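Local coordinates for LbaCas13a H328A (C2c2) (Lachnospiraceae bacterium NK4A179, PDB 5WLH), which binds a CRISPR guide RNA and, as a Cas13a nuclease, probably uses it to find and cut target RNA, at residues 718-721 with 722-725; 691-694 with 695-698; 880-883 with 884-888. All coordinates share one frame; numbering follows the deposited sequence.

Along the chain the three contacts follow in series; none nests in or crosses another. Contact 2 comes first, where the end of helix 687-692 turns into the loop that leads to helix 709-732. Contact 1 spans about two turns of that second helix, and the two meet directly: Phe724 CZ lies 3.6 Å from Leu697 CD1, and Leu720 packs on Val691, so the loop of contact 2 folds back on the helix it leads to. Contact 3 lies further on, in the loop between helices 843-861 and 891-898, its centre about 21 Å from that of contact 1. It rests on helices 635-645 and 654-665, and Tyr722 of contact 1 also touches helix 635-645.

Contact 1: 718-721 with 722-725. With nucleotides of chain B.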
loop_
_atom_site.group_PDB
_atom_site.type_symbol
_atom_site.label_atom_id
_atom_site.label_comp_id
_atom_site.label_asym_id
_atom_site.label_seq_id
_atom_site.Cartn_x
_atom_site.Cartn_y
_atom_site.Cartn_z
ATOM N N ASN A 718 32.971 -10.597 0.469
ATOM C CA ASN A 718 31.672 -11.223 0.253
ATOM C C ASN A 718 31.374 -12.249 1.339
ATOM O O ASN A 718 30.239 -12.346 1.815
ATOM C CB ASN A 718 31.640 -11.886 -1.119
ATOM C CG ASN A 718 31.468 -10.880 -2.249
ATOM O OD1 ASN A 718 30.991 -9.771 -2.029
ATOM N ND2 ASN A 718 31.859 -11.268 -3.457
ATOM N N ALA A 719 32.386 -13.018 1.742
ATOM C CA ALA A 719 32.201 -13.990 2.814
ATOM C C ALA A 719 31.895 -13.295 4.130
ATOM O O ALA A 719 30.975 -13.689 4.860
ATOM C CB ALA A 719 33.452 -14.866 2.946
ATOM N N LEU A 720 32.666 -12.261 4.457
ATOM C CA LEU A 720 32.445 -11.538 5.702
ATOM C C LEU A 720 31.069 -10.888 5.714
ATOM O O LEU A 720 30.387 -10.876 6.746
ATOM C CB LEU A 720 33.533 -10.482 5.883
ATOM C CG LEU A 720 33.706 -9.908 7.287
ATOM C CD1 LEU A 720 34.213 -10.970 8.241
ATOM C CD2 LEU A 720 34.648 -8.717 7.256
ATOM N N TYR A 721 30.646 -10.351 4.569
ATOM C CA TYR A 721 29.330 -9.723 4.475
ATOM C C TYR A 721 28.220 -10.717 4.795
ATOM O O TYR A 721 27.275 -10.396 5.530
ATOM C CB TYR A 721 29.132 -9.156 3.071
ATOM C CG TYR A 721 28.071 -8.083 3.023
ATOM C CD1 TYR A 721 28.250 -6.889 3.686
ATOM C CD2 TYR A 721 26.874 -8.284 2.331
ATOM C CE1 TYR A 721 27.294 -5.893 3.636
ATOM C CE2 TYR A 721 25.918 -7.299 2.278
ATOM C CZ TYR A 721 26.123 -6.110 2.935
ATOM O OH TYR A 721 25.173 -5.117 2.898
ATOM N N TYR A 722 28.308 -11.915 4.223
ATOM C CA TYR A 722 27.303 -12.941 4.489
ATOM C C TYR A 722 27.357 -13.379 5.943
ATOM O O TYR A 722 26.325 -13.462 6.614
ATOM C CB TYR A 722 27.488 -14.150 3.567
ATOM C CG TYR A 722 26.477 -15.228 3.898
ATOM C CD1 TYR A 722 25.145 -15.091 3.523
ATOM C CD2 TYR A 722 26.833 -16.346 4.640
ATOM C CE1 TYR A 722 24.204 -16.053 3.845
ATOM C CE2 TYR A 722 25.899 -17.315 4.975
ATOM C CZ TYR A 722 24.581 -17.161 4.571
ATOM O OH TYR A 722 23.649 -18.115 4.897
ATOM N N MET A 723 28.558 -13.659 6.456
ATOM C CA MET A 723 28.663 -14.100 7.840
ATOM C C MET A 723 28.131 -13.045 8.801
ATOM O O MET A 723 27.367 -13.363 9.712
ATOM C CB MET A 723 30.110 -14.457 8.188
ATOM C CG MET A 723 30.288 -14.620 9.674
ATOM S SD MET A 723 31.892 -15.339 10.078
ATOM C CE MET A 723 32.997 -14.203 9.291
ATOM N N PHE A 724 28.515 -11.773 8.612
ATOM C CA PHE A 724 27.987 -10.713 9.466
ATOM C C PHE A 724 26.470 -10.633 9.369
ATOM O O PHE A 724 25.784 -10.420 10.377
ATOM C CB PHE A 724 28.584 -9.360 9.081
ATOM C CG PHE A 724 29.953 -9.119 9.655
ATOM C CD1 PHE A 724 30.649 -10.147 10.278
ATOM C CD2 PHE A 724 30.541 -7.869 9.570
ATOM C CE1 PHE A 724 31.919 -9.928 10.809
ATOM C CE2 PHE A 724 31.808 -7.642 10.090
ATOM C CZ PHE A 724 32.492 -8.674 10.713
ATOM N N LYS A 725 25.932 -10.812 8.163
ATOM C CA LYS A 725 24.483 -10.755 7.997
ATOM C C LYS A 725 23.810 -11.834 8.835
ATOM O O LYS A 725 22.851 -11.564 9.570
ATOM C CB LYS A 725 24.113 -10.907 6.518
ATOM C CG LYS A 725 22.611 -10.657 6.245
ATOM C CD LYS A 725 21.815 -11.974 6.169
ATOM C CE LYS A 725 22.114 -12.734 4.882
ATOM N NZ LYS A 725 21.333 -14.016 4.803
ATOM P P A B 38 29.316 -10.961 -6.341
ATOM O OP1 A B 38 28.697 -11.554 -7.558
ATOM O OP2 A B 38 30.782 -10.682 -6.373
ATOM O "O5'" A B 38 28.646 -9.573 -5.965
ATOM C "C5'" A B 38 28.960 -8.927 -4.737
ATOM C "C4'" A B 38 29.135 -7.440 -4.920
ATOM O "O4'" A B 38 30.488 -7.159 -5.370
ATOM C "C3'" A B 38 28.205 -6.794 -5.948
ATOM O "O3'" A B 38 27.898 -5.474 -5.525
ATOM C "C2'" A B 38 29.080 -6.699 -7.186
ATOM O "O2'" A B 38 28.693 -5.685 -8.089
ATOM C "C1'" A B 38 30.437 -6.398 -6.561
ATOM N N9 A B 38 31.582 -6.749 -7.402
ATOM C C8 A B 38 31.921 -7.963 -7.939
ATOM N N7 A B 38 33.019 -7.927 -8.655
ATOM C C5 A B 38 33.427 -6.601 -8.573
ATOM C C6 A B 38 34.524 -5.908 -9.113
ATOM N N6 A B 38 35.450 -6.489 -9.875
ATOM N N1 A B 38 34.633 -4.590 -8.849
ATOM C C2 A B 38 33.701 -4.007 -8.084
ATOM N N3 A B 38 32.624 -4.552 -7.522
ATOM C C4 A B 38 32.550 -5.863 -7.808
ATOM P P A B 36 20.812 -15.047 1.242
ATOM O OP1 A B 36 21.660 -16.250 1.398
ATOM O OP2 A B 36 20.743 -14.028 2.310
ATOM O "O5'" A B 36 21.208 -14.279 -0.082
ATOM C "C5'" A B 36 22.494 -13.700 -0.216
ATOM C "C4'" A B 36 23.088 -14.022 -1.560
ATOM O "O4'" A B 36 23.246 -15.460 -1.703
ATOM C "C3'" A B 36 22.273 -13.582 -2.757
ATOM O "O3'" A B 36 23.218 -13.403 -3.811
ATOM C "C2'" A B 36 21.421 -14.823 -3.032
ATOM O "O2'" A B 36 20.859 -14.886 -4.321
ATOM C "C1'" A B 36 22.450 -15.923 -2.789
ATOM N N9 A B 36 21.938 -17.227 -2.383
ATOM C C8 A B 36 20.925 -17.545 -1.511
ATOM N N7 A B 36 20.801 -18.838 -1.317
ATOM C C5 A B 36 21.819 -19.399 -2.084
ATOM C C6 A B 36 22.231 -20.728 -2.307
ATOM N N6 A B 36 21.633 -21.788 -1.751
ATOM N N1 A B 36 23.286 -20.933 -3.133
ATOM C C2 A B 36 23.887 -19.876 -3.689
ATOM N N3 A B 36 23.592 -18.585 -3.549
ATOM C C4 A B 36 22.536 -18.416 -2.728
ATOM P P U B 35 17.581 -12.759 4.558
ATOM O OP1 U B 35 16.303 -12.585 5.284
ATOM O OP2 U B 35 18.611 -13.514 5.313
ATOM O "O5'" U B 35 17.353 -13.459 3.158
ATOM C "C5'" U B 35 17.167 -14.853 3.052
ATOM C "C4'" U B 35 17.093 -15.231 1.602
ATOM O "O4'" U B 35 15.947 -14.594 0.993
ATOM C "C3'" U B 35 18.264 -14.749 0.769
ATOM O "O3'" U B 35 19.363 -15.622 0.897
ATOM C "C2'" U B 35 17.683 -14.693 -0.636
ATOM O "O2'" U B 35 17.716 -15.972 -1.244
ATOM C "C1'" U B 35 16.220 -14.304 -0.358
ATOM N N1 U B 35 15.998 -12.860 -0.585
ATOM C C2 U B 35 15.767 -12.487 -1.890
ATOM O O2 U B 35 15.709 -13.285 -2.807
ATOM N N3 U B 35 15.583 -11.149 -2.079
ATOM C C4 U B 35 15.634 -10.162 -1.119
ATOM O O4 U B 35 15.465 -8.995 -1.477
ATOM C C5 U B 35 15.888 -10.621 0.209
ATOM C C6 U B 35 16.057 -11.930 0.431
#
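From Asn718 to Lys725 the backbone makes regular i to i+4 helical bonds, with Phe724 N to Leu720 O at 2.8 Å and Met723 N to Ala719 O almost straight at 171°. Between the side chains, Leu720 lies over one face of the Phe724 ring, a CH-pi contact with CG 4.0 Å from the ring centroid, while its CD1 reaches the Met723 CE at 3.6 Å. A chi1 of -163° sets Leu720 CG opposite its own backbone N and brings the branch over the ring. Helix 709-732 is amphipathic here: one side packs into the fold, with Phe854 meeting Phe724 edge-to-face, and another carries Asn718 and Lys725 to the RNA phosphates. Were Phe724 an alanine, Leu720 would probably lose the ring face it lies on, and a gap would be likely beside Phe854. Lys725 NZ links two successive phosphates, bonding OP2 of A36 of chain B at 2.6 Å and OP2 of U35 of chain B at 2.8 Å. Two turns back, Asn718 ND2 donates to OP2 of A38 of chain B at 3.2 Å, while its OD1 is bonded to Arg684, which fixes the rotation of the amide.

Contact 2: 691-694 with 695-698; sequences VRDK and DNLG
The exit from helix 687-692 is a tight turn built round one aspartate, Asp693, the first residue to leave helical geometry. Its backbone O takes two N-H groups, from Gly698 N at 2.8 Å and from Asn696 N at 3.0 Å. They approach from opposite faces of the carbonyl plane, so neither lies on a lone pair, and both bonds are well bent. The side chain adds a third bond: with chi1 at -164° the carboxylate swings forward along the chain, and OD1 uses its anti lone pair to accept Asp695 N at 2.9 Å. This is the Asx-turn type of bond, from an aspartate side chain to the backbone N two residues on. The price is a second carboxylate nearby, Asp695 OD2 standing 3.8 Å from Asp693 OD1, which would tend to raise the proton affinity of the pair. Asn696 lays its ND2 3.3 Å from Asp693 CB and spends that amide on Leu690 O, so its side chain ties the turn back to the helix. Gly698 takes a positive phi of 65° and brings its CA to 3.5 Å from Arg692 O in a CA-H...O contact. Beyond the turn, Val691 also touches Tyr717 of helix 709-732; Leu697 and Asn696 rest on Leu855 of helix 843-861, and Lys859 of that helix bonds Asn696 O.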
loop_
_atom_site.group_PDB
_atom_site.type_symbol
_atom_site.label_atom_id
_atom_site.label_comp_id
_atom_site.label_asym_id
_atom_site.label_seq_id
_atom_site.Cartn_x
_atom_site.Cartn_y
_atom_site.Cartn_z
ATOM N N VAL A 691 35.346 -2.467 7.456
ATOM C CA VAL A 691 35.954 -3.507 8.279
ATOM C C VAL A 691 37.451 -3.260 8.433
ATOM O O VAL A 691 38.035 -3.619 9.458
ATOM C CB VAL A 691 35.663 -4.911 7.718
ATOM C CG1 VAL A 691 34.153 -5.159 7.690
ATOM C CG2 VAL A 691 36.276 -5.078 6.352
ATOM N N ARG A 692 38.083 -2.626 7.443
ATOM C CA ARG A 692 39.500 -2.289 7.546
ATOM C C ARG A 692 39.758 -1.133 8.505
ATOM O O ARG A 692 40.872 -1.020 9.032
ATOM C CB ARG A 692 40.050 -1.954 6.163
ATOM C CG ARG A 692 40.193 -3.164 5.260
ATOM C CD ARG A 692 40.995 -2.819 4.032
ATOM N NE ARG A 692 40.403 -1.700 3.307
ATOM C CZ ARG A 692 39.594 -1.834 2.260
ATOM N NH1 ARG A 692 39.281 -3.040 1.807
ATOM N NH2 ARG A 692 39.103 -0.758 1.660
ATOM N N ASP A 693 38.765 -0.281 8.743
ATOM C CA ASP A 693 38.952 0.859 9.628
ATOM C C ASP A 693 39.396 0.392 11.006
ATOM O O ASP A 693 38.761 -0.468 11.622
ATOM C CB ASP A 693 37.658 1.667 9.739
ATOM C CG ASP A 693 37.881 3.048 10.325
ATOM O OD1 ASP A 693 38.192 3.148 11.533
ATOM O OD2 ASP A 693 37.738 4.038 9.577
ATOM N N LYS A 694 40.497 0.966 11.496
ATOM C CA LYS A 694 41.059 0.480 12.745
ATOM C C LYS A 694 40.249 0.920 13.955
ATOM O O LYS A 694 40.383 0.318 15.026
ATOM C CB LYS A 694 42.512 0.941 12.860
ATOM C CG LYS A 694 43.456 0.152 11.972
ATOM C CD LYS A 694 44.857 0.744 12.020
ATOM C CE LYS A 694 45.728 0.217 10.906
ATOM N NZ LYS A 694 46.808 1.197 10.605
ATOM N N ASP A 695 39.409 1.946 13.813
ATOM C CA ASP A 695 38.492 2.288 14.895
ATOM C C ASP A 695 37.374 1.261 15.018
ATOM O O ASP A 695 36.797 1.097 16.098
ATOM C CB ASP A 695 37.911 3.681 14.670
ATOM C CG ASP A 695 38.926 4.770 14.902
ATOM O OD1 ASP A 695 39.797 4.581 15.779
ATOM O OD2 ASP A 695 38.856 5.809 14.210
ATOM N N ASN A 696 37.063 0.562 13.931
ATOM C CA ASN A 696 36.006 -0.438 13.946
ATOM C C ASN A 696 36.583 -1.818 14.223
ATOM O O ASN A 696 36.649 -2.247 15.379
ATOM C CB ASN A 696 35.242 -0.411 12.620
ATOM C CG ASN A 696 34.647 0.951 12.333
ATOM O OD1 ASN A 696 34.244 1.658 13.254
ATOM N ND2 ASN A 696 34.602 1.334 11.058
ATOM N N LEU A 697 37.011 -2.517 13.177
ATOM C CA LEU A 697 37.530 -3.867 13.321
ATOM C C LEU A 697 38.997 -4.008 12.954
ATOM O O LEU A 697 39.658 -4.917 13.463
ATOM C CB LEU A 697 36.721 -4.843 12.458
ATOM C CG LEU A 697 35.251 -5.020 12.833
ATOM C CD1 LEU A 697 34.616 -6.011 11.876
ATOM C CD2 LEU A 697 35.072 -5.485 14.279
ATOM N N GLY A 698 39.516 -3.156 12.077
ATOM C CA GLY A 698 40.922 -3.232 11.726
ATOM C C GLY A 698 41.312 -4.506 11.017
ATOM O O GLY A 698 42.476 -4.921 11.087
#

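Contact 3: 880-883 with 884-888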
loop_
_atom_site.group_PDB
_atom_site.type_symbol
_atom_site.label_atom_id
_atom_site.label_comp_id
_atom_site.label_asym_id
_atom_site.label_seq_id
_atom_site.Cartn_x
_atom_site.Cartn_y
_atom_site.Cartn_z
ATOM N N VAL A 880 32.525 -29.383 8.396
ATOM C CA VAL A 880 31.677 -29.602 9.568
ATOM C C VAL A 880 30.608 -30.651 9.275
ATOM O O VAL A 880 29.410 -30.360 9.384
ATOM C CB VAL A 880 31.052 -28.278 10.039
ATOM C CG1 VAL A 880 30.508 -28.410 11.455
ATOM C CG2 VAL A 880 32.087 -27.177 9.994
ATOM N N PRO A 881 30.980 -31.877 8.895
ATOM C CA PRO A 881 29.956 -32.896 8.625
ATOM C C PRO A 881 29.211 -33.342 9.872
ATOM O O PRO A 881 28.153 -33.973 9.751
ATOM C CB PRO A 881 30.764 -34.046 8.017
ATOM C CG PRO A 881 32.105 -33.925 8.666
ATOM C CD PRO A 881 32.343 -32.446 8.876
ATOM N N ASP A 882 29.732 -33.029 11.057
ATOM C CA ASP A 882 29.134 -33.379 12.336
ATOM C C ASP A 882 28.146 -32.326 12.826
ATOM O O ASP A 882 27.808 -32.307 14.014
ATOM C CB ASP A 882 30.240 -33.579 13.376
ATOM C CG ASP A 882 31.361 -32.551 13.231
ATOM O OD1 ASP A 882 31.754 -32.252 12.088
ATOM O OD2 ASP A 882 31.838 -32.031 14.260
ATOM N N PHE A 883 27.680 -31.454 11.933
ATOM C CA PHE A 883 26.937 -30.272 12.353
ATOM C C PHE A 883 25.539 -30.632 12.851
ATOM O O PHE A 883 25.110 -30.171 13.918
ATOM C CB PHE A 883 26.874 -29.280 11.190
ATOM C CG PHE A 883 26.071 -28.064 11.481
ATOM C CD1 PHE A 883 26.253 -27.367 12.662
ATOM C CD2 PHE A 883 25.125 -27.613 10.575
ATOM C CE1 PHE A 883 25.504 -26.248 12.940
ATOM C CE2 PHE A 883 24.381 -26.491 10.844
ATOM C CZ PHE A 883 24.568 -25.809 12.032
ATOM N N ALA A 884 24.812 -31.463 12.096
ATOM C CA ALA A 884 23.443 -31.810 12.471
ATOM C C ALA A 884 23.359 -32.502 13.830
ATOM O O ALA A 884 22.274 -32.559 14.421
ATOM C CB ALA A 884 22.815 -32.697 11.395
ATOM N N LYS A 885 24.479 -33.020 14.341
ATOM C CA LYS A 885 24.463 -33.727 15.616
ATOM C C LYS A 885 24.289 -32.773 16.791
ATOM O O LYS A 885 23.747 -33.166 17.830
ATOM C CB LYS A 885 25.753 -34.539 15.768
ATOM C CG LYS A 885 25.877 -35.318 17.066
ATOM C CD LYS A 885 27.311 -35.320 17.574
ATOM C CE LYS A 885 28.295 -35.698 16.472
ATOM N NZ LYS A 885 29.688 -35.289 16.804
ATOM N N TYR A 886 24.712 -31.518 16.643
ATOM C CA TYR A 886 24.751 -30.598 17.774
ATOM C C TYR A 886 23.456 -29.823 17.986
ATOM O O TYR A 886 23.246 -29.294 19.083
ATOM C CB TYR A 886 25.897 -29.596 17.602
ATOM C CG TYR A 886 27.283 -30.178 17.795
ATOM C CD1 TYR A 886 27.868 -30.966 16.812
ATOM C CD2 TYR A 886 28.011 -29.926 18.953
ATOM C CE1 TYR A 886 29.138 -31.496 16.978
ATOM C CE2 TYR A 886 29.283 -30.450 19.128
ATOM C CZ TYR A 886 29.840 -31.235 18.137
ATOM O OH TYR A 886 31.101 -31.759 18.304
ATOM N N VAL A 887 22.594 -29.720 16.972
ATOM C CA VAL A 887 21.412 -28.869 17.039
ATOM C C VAL A 887 20.210 -29.620 16.477
ATOM O O VAL A 887 20.343 -30.469 15.592
ATOM C CB VAL A 887 21.628 -27.539 16.278
ATOM C CG1 VAL A 887 22.883 -26.831 16.767
ATOM C CG2 VAL A 887 21.717 -27.787 14.785
ATOM N N LYS A 888 19.022 -29.304 17.007
ATOM C CA LYS A 888 17.762 -29.864 16.512
ATOM C C LYS A 888 16.670 -28.796 16.559
ATOM O O LYS A 888 15.676 -28.937 17.272
ATOM C CB LYS A 888 17.352 -31.088 17.333
ATOM C CG LYS A 888 18.381 -32.205 17.392
ATOM C CD LYS A 888 18.444 -32.994 16.091
ATOM C CE LYS A 888 19.764 -33.763 15.984
ATOM N NZ LYS A 888 20.083 -34.163 14.584
#
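Tyr886 turns the edge of its ring to the backbone of Asp882, whose O lies in the ring plane, 3.1 Å from Tyr886 CD1. The same carbonyl accepts a weak bond from Lys885 N at 3.4 Å, so an N-H and the rim of a ring share one oxygen. Next to it, Tyr886 N donates to Phe883 O at 3.1 Å, coming from above the carbonyl plane and fairly straight at 162°. Residues 884-886 keep helical torsions without the regular helical bonds; these two i to i+3 bonds, one weak, close the turns, and a type I beta turn from Val880 to Phe883 precedes them. The Asp882 carboxylate approaches the ring with the two planes 70° apart: with chi1 at 40° CG sits between the backbone N and the carbonyl carbon, and OD2 comes to 3.9 Å from Tyr886 CE1. Phe883 CZ is 4.4 Å from Val887 CG2, a loose apolar touch. At the end of the segment, Lys888 curls back so that its NZ bonds Ala884 O at 2.7 Å. Further out, Phe883 packs on Leu661 of helix 654-665 and on Thr636 and Lys640 of helix 635-645, while Lys658 forms a salt bridge with Asp882 OD2 and also touches Tyr886. With its charge paired to Lys658, the Asp882 carboxylate probably stays ionised, and Lys885 NZ, 4.7 Å from that OD2, would add only a longer-range attraction.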